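Local coordinates for flagellar biosynthetic protein FlhB (Shewanella putrefaciens CN-32, PDB 6Z0W), which probably helps form the flagellar rod and belongs to the flagellar type III export apparatus, this chain being the cytoplasmic domain of the protein, at residues A15-V20 against A93-Y98; H24-V29 against K52-A57; P39-K44 against R72-T77. All blocks are in the same frame, centred on the assembly; numbering follows the deposited sequence.

Contact 1: A15-V20 against A93-Y98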
loop_
_atom_site.group_PDB
_atom_site.type_symbol
_atom_site.label_atom_id
_atom_site.label_comp_id
_atom_site.label_asym_id
_atom_site.label_seq_id
_atom_site.Cartn_x
_atom_site.Cartn_y
_atom_site.Cartn_z
ATOM N N ALA A 15 -7.752 1.496 -7.079
ATOM C CA ALA A 15 -7.187 0.966 -5.852
ATOM C C ALA A 15 -8.278 0.757 -4.805
ATOM O O ALA A 15 -9.250 1.507 -4.738
ATOM C CB ALA A 15 -6.129 1.934 -5.294
ATOM N N ASP A 16 -8.067 -0.218 -3.923
ATOM C CA ASP A 16 -8.921 -0.311 -2.744
ATOM C C ASP A 16 -8.402 0.515 -1.572
ATOM O O ASP A 16 -9.199 0.949 -0.733
ATOM C CB ASP A 16 -9.063 -1.771 -2.332
ATOM C CG ASP A 16 -9.941 -2.542 -3.286
ATOM O OD1 ASP A 16 -11.064 -2.063 -3.514
ATOM O OD2 ASP A 16 -9.501 -3.579 -3.835
ATOM N N VAL A 17 -7.092 0.747 -1.496
ATOM C CA VAL A 17 -6.494 1.461 -0.372
ATOM C C VAL A 17 -5.133 1.952 -0.827
ATOM O O VAL A 17 -4.524 1.370 -1.730
ATOM C CB VAL A 17 -6.394 0.552 0.883
ATOM C CG1 VAL A 17 -5.293 -0.487 0.700
ATOM C CG2 VAL A 17 -6.134 1.380 2.155
ATOM N N ILE A 18 -4.679 3.062 -0.239
ATOM C CA ILE A 18 -3.287 3.512 -0.305
ATOM C C ILE A 18 -2.702 3.371 1.088
ATOM O O ILE A 18 -3.206 3.979 2.039
ATOM C CB ILE A 18 -3.146 4.970 -0.768
ATOM C CG1 ILE A 18 -4.140 5.321 -1.862
ATOM C CG2 ILE A 18 -1.686 5.277 -1.171
ATOM C CD1 ILE A 18 -3.946 4.608 -3.161
ATOM N N VAL A 19 -1.654 2.569 1.216
ATOM C CA VAL A 19 -0.883 2.465 2.447
ATOM C C VAL A 19 0.291 3.409 2.329
ATOM O O VAL A 19 1.046 3.360 1.342
ATOM C CB VAL A 19 -0.405 1.029 2.682
ATOM C CG1 VAL A 19 0.307 0.915 4.046
ATOM C CG2 VAL A 19 -1.608 0.077 2.563
ATOM N N VAL A 20 0.445 4.285 3.314
ATOM C CA VAL A 20 1.466 5.314 3.216
ATOM C C VAL A 20 2.352 5.312 4.442
ATOM O O VAL A 20 2.002 4.766 5.494
ATOM C CB VAL A 20 0.900 6.750 3.021
ATOM C CG1 VAL A 20 0.162 6.853 1.745
ATOM C CG2 VAL A 20 0.055 7.158 4.206
ATOM N N ALA A 93 -4.671 -7.887 4.434
ATOM C CA ALA A 93 -6.069 -8.297 4.516
ATOM C C ALA A 93 -6.780 -7.621 5.682
ATOM O O ALA A 93 -7.972 -7.319 5.597
ATOM C CB ALA A 93 -6.190 -9.818 4.646
ATOM N N GLN A 94 -6.072 -7.348 6.765
ATOM C CA GLN A 94 -6.737 -6.676 7.880
ATOM C C GLN A 94 -6.904 -5.187 7.601
ATOM O O GLN A 94 -7.910 -4.600 7.998
ATOM C CB GLN A 94 -5.956 -6.934 9.176
ATOM C CG GLN A 94 -6.065 -8.393 9.615
ATOM C CD GLN A 94 -5.126 -8.770 10.753
ATOM O OE1 GLN A 94 -4.174 -8.057 11.059
ATOM N NE2 GLN A 94 -5.412 -9.900 11.395
ATOM N N VAL A 95 -5.946 -4.560 6.918
ATOM C CA VAL A 95 -6.182 -3.198 6.438
ATOM C C VAL A 95 -7.387 -3.172 5.489
ATOM O O VAL A 95 -8.265 -2.307 5.601
ATOM C CB VAL A 95 -4.901 -2.622 5.798
ATOM C CG1 VAL A 95 -5.197 -1.387 4.936
ATOM C CG2 VAL A 95 -3.867 -2.222 6.917
ATOM N N LEU A 96 -7.481 -4.147 4.586
ATOM C CA LEU A 96 -8.597 -4.156 3.640
ATOM C C LEU A 96 -9.922 -4.342 4.359
ATOM O O LEU A 96 -10.905 -3.681 4.010
ATOM C CB LEU A 96 -8.405 -5.237 2.572
ATOM C CG LEU A 96 -7.308 -4.894 1.548
ATOM C CD1 LEU A 96 -6.869 -6.151 0.783
ATOM C CD2 LEU A 96 -7.798 -3.782 0.590
ATOM N N ALA A 97 -9.963 -5.217 5.379
ATOM C CA ALA A 97 -11.193 -5.388 6.153
ATOM C C ALA A 97 -11.646 -4.065 6.754
ATOM O O ALA A 97 -12.820 -3.693 6.649
ATOM C CB ALA A 97 -11.004 -6.434 7.262
ATOM N N TYR A 98 -10.717 -3.334 7.384
ATOM C CA TYR A 98 -11.057 -2.030 7.946
ATOM C C TYR A 98 -11.599 -1.095 6.873
ATOM O O TYR A 98 -12.612 -0.411 7.075
ATOM C CB TYR A 98 -9.831 -1.402 8.613
ATOM C CG TYR A 98 -9.966 0.099 8.721
ATOM C CD1 TYR A 98 -10.696 0.675 9.762
ATOM C CD2 TYR A 98 -9.407 0.944 7.758
ATOM C CE1 TYR A 98 -10.842 2.058 9.859
ATOM C CE2 TYR A 98 -9.546 2.328 7.847
ATOM C CZ TYR A 98 -10.259 2.876 8.898
ATOM O OH TYR A 98 -10.393 4.247 8.974
#
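Val-17 and Leu-96 meet at the heart of this contact, CG1 of the valine lying 4.1 Å from CD2 of the leucine. The other valine branch serves a second partner: CG2 of Val-17 is 4.0 Å from CG1 of Val-95, and these two side chains cross nearly at right angles. With CG1 set between the backbone N and the carbonyl carbon (chi1 73°) and CG2 anti to the N, the valine forks over consecutive residues of the helix. Leu-96 starts out along the flank of the helix, and its CD2 bridges two neighbours in turn, since it also lies 3.8 Å from CB of Asp-16. No hydrogen bond crosses the interface; the Asp-16 carboxylate instead takes the backbone N-H of Tyr-31 through OD2. What brings Asp-16 and Val-17 to the same side is a classic beta bulge, in which both residues pair with Val-29 of the adjoining strand, turning two consecutive side chains toward the helix. Val-65 of strand 64-66 touches both Val-17 and Val-95, while Tyr-31 and Pro-39 pack on Leu-96. Helix 89-100 thus lies against one face of the mixed sheet, and Ile-18 points from the other face toward helix 47-59.

Contact 2: H24-V29 against K52-A57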
loop_
_atom_site.group_PDB
_atom_site.type_symbol
_atom_site.label_atom_id
_atom_site.label_comp_id
_atom_site.label_asym_id
_atom_site.label_seq_id
_atom_site.Cartn_x
_atom_site.Cartn_y
_atom_site.Cartn_z
ATOM N N HIS A 24 8.978 9.827 1.676
ATOM C CA HIS A 24 7.562 9.481 1.669
ATOM C C HIS A 24 7.353 8.225 0.839
ATOM O O HIS A 24 8.024 8.020 -0.173
ATOM C CB HIS A 24 6.710 10.629 1.086
ATOM C CG HIS A 24 6.822 11.907 1.860
ATOM N ND1 HIS A 24 6.061 12.170 2.980
ATOM C CD2 HIS A 24 7.643 12.973 1.705
ATOM C CE1 HIS A 24 6.393 13.352 3.468
ATOM N NE2 HIS A 24 7.347 13.860 2.709
ATOM N N TYR A 25 6.398 7.401 1.264
ATOM C CA TYR A 25 6.041 6.162 0.588
ATOM C C TYR A 25 4.533 6.121 0.377
ATOM O O TYR A 25 3.779 6.522 1.268
ATOM C CB TYR A 25 6.438 4.959 1.436
ATOM C CG TYR A 25 7.904 4.653 1.480
ATOM C CD1 TYR A 25 8.426 3.665 0.678
ATOM C CD2 TYR A 25 8.758 5.341 2.331
ATOM C CE1 TYR A 25 9.741 3.344 0.720
ATOM C CE2 TYR A 25 10.090 5.042 2.372
ATOM C CZ TYR A 25 10.576 4.035 1.553
ATOM O OH TYR A 25 11.903 3.684 1.552
ATOM N N ALA A 26 4.093 5.628 -0.782
ATOM C CA ALA A 26 2.680 5.335 -1.021
ATOM C C ALA A 26 2.596 4.112 -1.914
ATOM O O ALA A 26 3.267 4.070 -2.950
ATOM C CB ALA A 26 1.938 6.510 -1.698
ATOM N N VAL A 27 1.769 3.136 -1.540
ATOM C CA VAL A 27 1.503 1.993 -2.407
ATOM C C VAL A 27 -0.006 1.852 -2.561
ATOM O O VAL A 27 -0.741 1.789 -1.562
ATOM C CB VAL A 27 2.146 0.696 -1.878
ATOM C CG1 VAL A 27 3.675 0.760 -2.055
ATOM C CG2 VAL A 27 1.793 0.478 -0.411
ATOM N N ALA A 28 -0.474 1.870 -3.813
ATOM C CA ALA A 28 -1.890 1.692 -4.110
ATOM C C ALA A 28 -2.158 0.196 -4.279
ATOM O O ALA A 28 -1.632 -0.446 -5.211
ATOM C CB ALA A 28 -2.292 2.486 -5.365
ATOM N N VAL A 29 -2.980 -0.356 -3.386
ATOM C CA VAL A 29 -3.220 -1.794 -3.303
ATOM C C VAL A 29 -4.621 -2.116 -3.823
ATOM O O VAL A 29 -5.590 -1.409 -3.514
ATOM C CB VAL A 29 -3.025 -2.288 -1.852
ATOM C CG1 VAL A 29 -3.319 -3.813 -1.720
ATOM C CG2 VAL A 29 -1.612 -1.965 -1.370
ATOM N N LYS A 52 1.488 12.498 -5.360
ATOM C CA LYS A 52 0.555 12.497 -6.487
ATOM C C LYS A 52 -0.393 11.298 -6.408
ATOM O O LYS A 52 -1.581 11.427 -6.715
ATOM C CB LYS A 52 1.293 12.515 -7.828
ATOM C CG LYS A 52 0.651 13.451 -8.881
ATOM C CD LYS A 52 -0.630 12.842 -9.496
ATOM C CE LYS A 52 -0.974 13.413 -10.876
ATOM N NZ LYS A 52 -1.921 12.519 -11.626
ATOM N N ILE A 53 0.103 10.141 -5.974
ATOM C CA ILE A 53 -0.796 9.008 -5.756
ATOM C C ILE A 53 -1.835 9.362 -4.700
ATOM O O ILE A 53 -3.040 9.139 -4.881
ATOM C CB ILE A 53 0.014 7.757 -5.370
ATOM C CG1 ILE A 53 0.811 7.302 -6.583
ATOM C CG2 ILE A 53 -0.928 6.636 -4.836
ATOM C CD1 ILE A 53 1.777 6.173 -6.313
ATOM N N ARG A 54 -1.385 9.940 -3.586
ATOM C CA ARG A 54 -2.317 10.293 -2.519
ATOM C C ARG A 54 -3.361 11.306 -2.992
ATOM O O ARG A 54 -4.563 11.143 -2.719
ATOM C CB ARG A 54 -1.532 10.810 -1.317
ATOM C CG ARG A 54 -0.747 9.709 -0.618
ATOM C CD ARG A 54 0.192 10.273 0.438
ATOM N NE ARG A 54 -0.532 11.052 1.437
ATOM C CZ ARG A 54 -0.058 11.384 2.636
ATOM N NH1 ARG A 54 1.156 10.994 3.022
ATOM N NH2 ARG A 54 -0.808 12.103 3.460
ATOM N N GLU A 55 -2.946 12.328 -3.748
ATOM C CA GLU A 55 -3.920 13.326 -4.175
ATOM C C GLU A 55 -4.976 12.712 -5.101
ATOM O O GLU A 55 -6.167 13.035 -4.978
ATOM C CB GLU A 55 -3.217 14.519 -4.818
ATOM C CG GLU A 55 -3.088 14.480 -6.322
ATOM C CD GLU A 55 -2.509 15.775 -6.898
ATOM O OE1 GLU A 55 -2.098 16.672 -6.110
ATOM O OE2 GLU A 55 -2.449 15.876 -8.147
ATOM N N VAL A 56 -4.580 11.779 -5.986
ATOM C CA VAL A 56 -5.563 11.116 -6.850
ATOM C C VAL A 56 -6.481 10.242 -6.018
ATOM O O VAL A 56 -7.701 10.259 -6.190
ATOM C CB VAL A 56 -4.874 10.297 -7.967
ATOM C CG1 VAL A 56 -5.898 9.442 -8.744
ATOM C CG2 VAL A 56 -4.117 11.207 -8.909
ATOM N N ALA A 57 -5.913 9.489 -5.077
ATOM C CA ALA A 57 -6.733 8.653 -4.212
ATOM C C ALA A 57 -7.774 9.474 -3.451
ATOM O O ALA A 57 -8.932 9.054 -3.326
ATOM C CB ALA A 57 -5.835 7.891 -3.240
HETATM O O HOH W 1 3.217 9.211 1.809
#
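Ala-26 and Ile-53 have the closest CA atoms across the contact, 6.9 Å apart, where strand 25-29 passes helix segment 52-57. The two short axes come within 8.7 Å and run in broadly the same direction, inclined at 46°. Ala-26 and Ala-28, two places apart and so on the same face of the strand, both present CB to the helix, and Ile-53 lies across the pair with its CG2 methyl, 4.3 Å from CB of Ala-26 and 4.4 Å from CB of Ala-28. The longer branch of the isoleucine, extended to CD1 (chi2 173°), runs on beside the strand backbone near the carbonyl of Ala-26. This is helix-on-sheet packing in a domain of the type III secretion exporter family: helix 47-59 follows directly on strand 40-46, the antiparallel neighbour of strand 25-30, and lies over the face onto which Ile-18 and Ala-43 also project. Val-27, between the two alanines, points to the opposite face, where Ile-74 and Tyr-75 of helix 68-77 receive it. Arg-54 uses its aliphatic part and its charged end differently. Arg-54 CG packs 4.3 Å from CB of Ala-26; further out the chain turns about the CG-CD bond (chi3 58°) and the guanidinium reaches a bridging water. That water lies at the edge of the guanidinium, in its plane, accepting from Arg-54 NH1 at 3.0 Å and donating to the carbonyl O of Tyr-25 at 2.8 Å. Strand and helix are therefore linked by a polar bridge at one margin of an otherwise apolar interface. At the same end of the strand, the backbone N of His-24 is hydrogen-bonded to Asp-47 OD1 and its ring meets Phe-51 edge to face.

Contact 3: P39-K44 against R72-T77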
loop_
_atom_site.group_PDB
_atom_site.type_symbol
_atom_site.label_atom_id
_atom_site.label_comp_id
_atom_site.label_asym_id
_atom_site.label_seq_id
_atom_site.Cartn_x
_atom_site.Cartn_y
_atom_site.Cartn_z
ATOM N N PRO A 39 -3.696 -9.613 -2.641
ATOM C CA PRO A 39 -3.752 -8.240 -3.148
ATOM C C PRO A 39 -2.517 -7.949 -3.986
ATOM O O PRO A 39 -1.457 -8.557 -3.805
ATOM C CB PRO A 39 -3.777 -7.383 -1.876
ATOM C CG PRO A 39 -4.209 -8.300 -0.776
ATOM C CD PRO A 39 -3.650 -9.651 -1.165
ATOM N N PHE A 40 -2.668 -7.028 -4.922
ATOM C CA PHE A 40 -1.563 -6.642 -5.778
ATOM C C PHE A 40 -1.398 -5.125 -5.791
ATOM O O PHE A 40 -2.327 -4.364 -5.508
ATOM C CB PHE A 40 -1.733 -7.157 -7.222
ATOM C CG PHE A 40 -3.137 -7.036 -7.772
ATOM C CD1 PHE A 40 -3.500 -5.978 -8.609
ATOM C CD2 PHE A 40 -4.086 -8.013 -7.485
ATOM C CE1 PHE A 40 -4.803 -5.893 -9.113
ATOM C CE2 PHE A 40 -5.360 -7.932 -7.985
ATOM C CZ PHE A 40 -5.724 -6.879 -8.802
ATOM N N VAL A 41 -0.194 -4.692 -6.158
ATOM C CA VAL A 41 0.127 -3.268 -6.195
ATOM C C VAL A 41 -0.129 -2.769 -7.611
ATOM O O VAL A 41 0.408 -3.328 -8.569
ATOM C CB VAL A 41 1.585 -3.028 -5.764
ATOM C CG1 VAL A 41 2.053 -1.647 -6.159
ATOM C CG2 VAL A 41 1.724 -3.267 -4.242
ATOM N N ILE A 42 -0.948 -1.724 -7.756
ATOM C CA ILE A 42 -1.229 -1.163 -9.080
ATOM C C ILE A 42 -0.608 0.210 -9.275
ATOM O O ILE A 42 -0.575 0.704 -10.419
ATOM C CB ILE A 42 -2.744 -1.102 -9.366
ATOM C CG1 ILE A 42 -3.430 -0.197 -8.342
ATOM C CG2 ILE A 42 -3.342 -2.477 -9.271
ATOM C CD1 ILE A 42 -4.916 -0.078 -8.590
ATOM N N ALA A 43 -0.090 0.827 -8.213
ATOM C CA ALA A 43 0.723 2.032 -8.326
ATOM C C ALA A 43 1.612 2.130 -7.088
ATOM O O ALA A 43 1.225 1.681 -6.004
ATOM C CB ALA A 43 -0.153 3.288 -8.466
ATOM N N LYS A 44 2.802 2.703 -7.257
ATOM C CA LYS A 44 3.672 2.950 -6.127
ATOM C C LYS A 44 4.634 4.078 -6.475
ATOM O O LYS A 44 4.949 4.305 -7.640
ATOM C CB LYS A 44 4.453 1.685 -5.718
ATOM C CG LYS A 44 5.624 1.279 -6.620
ATOM C CD LYS A 44 6.341 0.115 -5.907
ATOM C CE LYS A 44 7.635 -0.362 -6.536
ATOM N NZ LYS A 44 8.091 -1.626 -5.852
ATOM N N ARG A 72 6.315 0.591 3.655
ATOM C CA ARG A 72 7.697 0.395 3.196
ATOM C C ARG A 72 7.948 -1.056 2.774
ATOM O O ARG A 72 8.576 -1.314 1.731
ATOM C CB ARG A 72 8.696 0.799 4.294
ATOM C CG ARG A 72 8.737 2.288 4.606
ATOM C CD ARG A 72 10.007 2.700 5.374
ATOM N NE ARG A 72 10.268 1.820 6.514
ATOM C CZ ARG A 72 9.794 2.020 7.741
ATOM N NH1 ARG A 72 9.058 3.096 7.992
ATOM N NH2 ARG A 72 10.081 1.163 8.718
ATOM N N ALA A 73 7.473 -2.012 3.573
ATOM C CA ALA A 73 7.675 -3.418 3.230
ATOM C C ALA A 73 6.993 -3.777 1.909
ATOM O O ALA A 73 7.564 -4.501 1.083
ATOM C CB ALA A 73 7.169 -4.301 4.356
ATOM N N ILE A 74 5.783 -3.267 1.677
ATOM C CA ILE A 74 5.125 -3.505 0.393
ATOM C C ILE A 74 5.958 -2.920 -0.740
ATOM O O ILE A 74 6.259 -3.597 -1.728
ATOM C CB ILE A 74 3.707 -2.913 0.382
ATOM C CG1 ILE A 74 2.773 -3.645 1.327
ATOM C CG2 ILE A 74 3.125 -2.989 -1.019
ATOM C CD1 ILE A 74 1.508 -2.868 1.574
ATOM N N TYR A 75 6.323 -1.640 -0.618
ATOM C CA TYR A 75 7.063 -0.964 -1.681
ATOM C C TYR A 75 8.322 -1.742 -2.060
ATOM O O TYR A 75 8.595 -1.957 -3.253
ATOM C CB TYR A 75 7.419 0.459 -1.246
ATOM C CG TYR A 75 8.041 1.290 -2.356
ATOM C CD1 TYR A 75 7.260 2.146 -3.117
ATOM C CD2 TYR A 75 9.405 1.194 -2.656
ATOM C CE1 TYR A 75 7.808 2.894 -4.141
ATOM C CE2 TYR A 75 9.975 1.953 -3.687
ATOM C CZ TYR A 75 9.170 2.799 -4.423
ATOM O OH TYR A 75 9.686 3.564 -5.451
ATOM N N HIS A 76 9.072 -2.209 -1.053
ATOM C CA HIS A 76 10.373 -2.838 -1.276
ATOM C C HIS A 76 10.279 -4.230 -1.863
ATOM O O HIS A 76 11.273 -4.697 -2.432
ATOM C CB HIS A 76 11.159 -2.924 0.027
ATOM C CG HIS A 76 11.552 -1.593 0.574
ATOM N ND1 HIS A 76 11.597 -1.330 1.926
ATOM C CD2 HIS A 76 11.909 -0.449 -0.048
ATOM C CE1 HIS A 76 11.969 -0.079 2.113
ATOM N NE2 HIS A 76 12.163 0.477 0.932
ATOM N N THR A 77 9.120 -4.893 -1.740
ATOM C CA THR A 77 8.975 -6.317 -2.017
ATOM C C THR A 77 7.993 -6.638 -3.143
ATOM O O THR A 77 7.820 -7.821 -3.471
ATOM C CB THR A 77 8.507 -7.051 -0.754
ATOM O OG1 THR A 77 7.174 -6.633 -0.426
ATOM C CG2 THR A 77 9.434 -6.799 0.424
#
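Helix 68-77 packs on strand 40-46, outermost in the sheet of this chain, through Lys-44 of the strand and Tyr-75 in the last turn of the helix. Lys-44 NZ donates to the carbonyl O of Tyr-75 at 2.7 Å, in the carbonyl plane with a C=O...N angle of 151°. The same ammonium also bonds to Thr-78 O, so one charge serves two backbone oxygens at the C-terminal end of the helix, where it would probably be favoured by the helix dipole. On the way there the lysine chain, extended beyond CG, crosses one face of the Tyr-75 ring: Lys-44 CD makes a CH-pi contact 3.9 Å from the centroid, and NZ sits 4.5 Å from the same centroid, almost on the ring normal, a cation-pi contact. In this helix-on-sheet packing the Tyr-75 ring also meets Tyr-25 of the neighbouring strand 25-30 edge-to-face. A methionine in place of Lys-44 would probably leave the carbonyls of Tyr-75 and Thr-78 without their charged donor and the ring without its cation. Deeper in, Val-41 CG2 presses on Ile-74 CG2 at 3.5 Å. Within the helix, Thr-77 OG1 donates to Ala-73 O at 2.6 Å.

How the contacts relate
All three contacts lay a helix against one mixed sheet. Contact 2 belongs to one face, under helix 47-59, whereas contacts 1 and 3 share the other, under the successive helices 89-100 and 68-77. Strand 25-30 lies between strands 17-20 and 40-46, and backbone pairing ties it to both: Asp-16 N to Val-29 O between contacts 1 and 2, Ala-28 N to Ala-43 O between contacts 2 and 3. Contact 1 is buried and held by branched apolar groups; contact 2, also buried, admits a water at its margin. Contact 3, at the outermost strand and partly buried, adds a lysine charge to an apolar pair further in. Ala-15 packing on Ile-42 joins contacts 1 and 3.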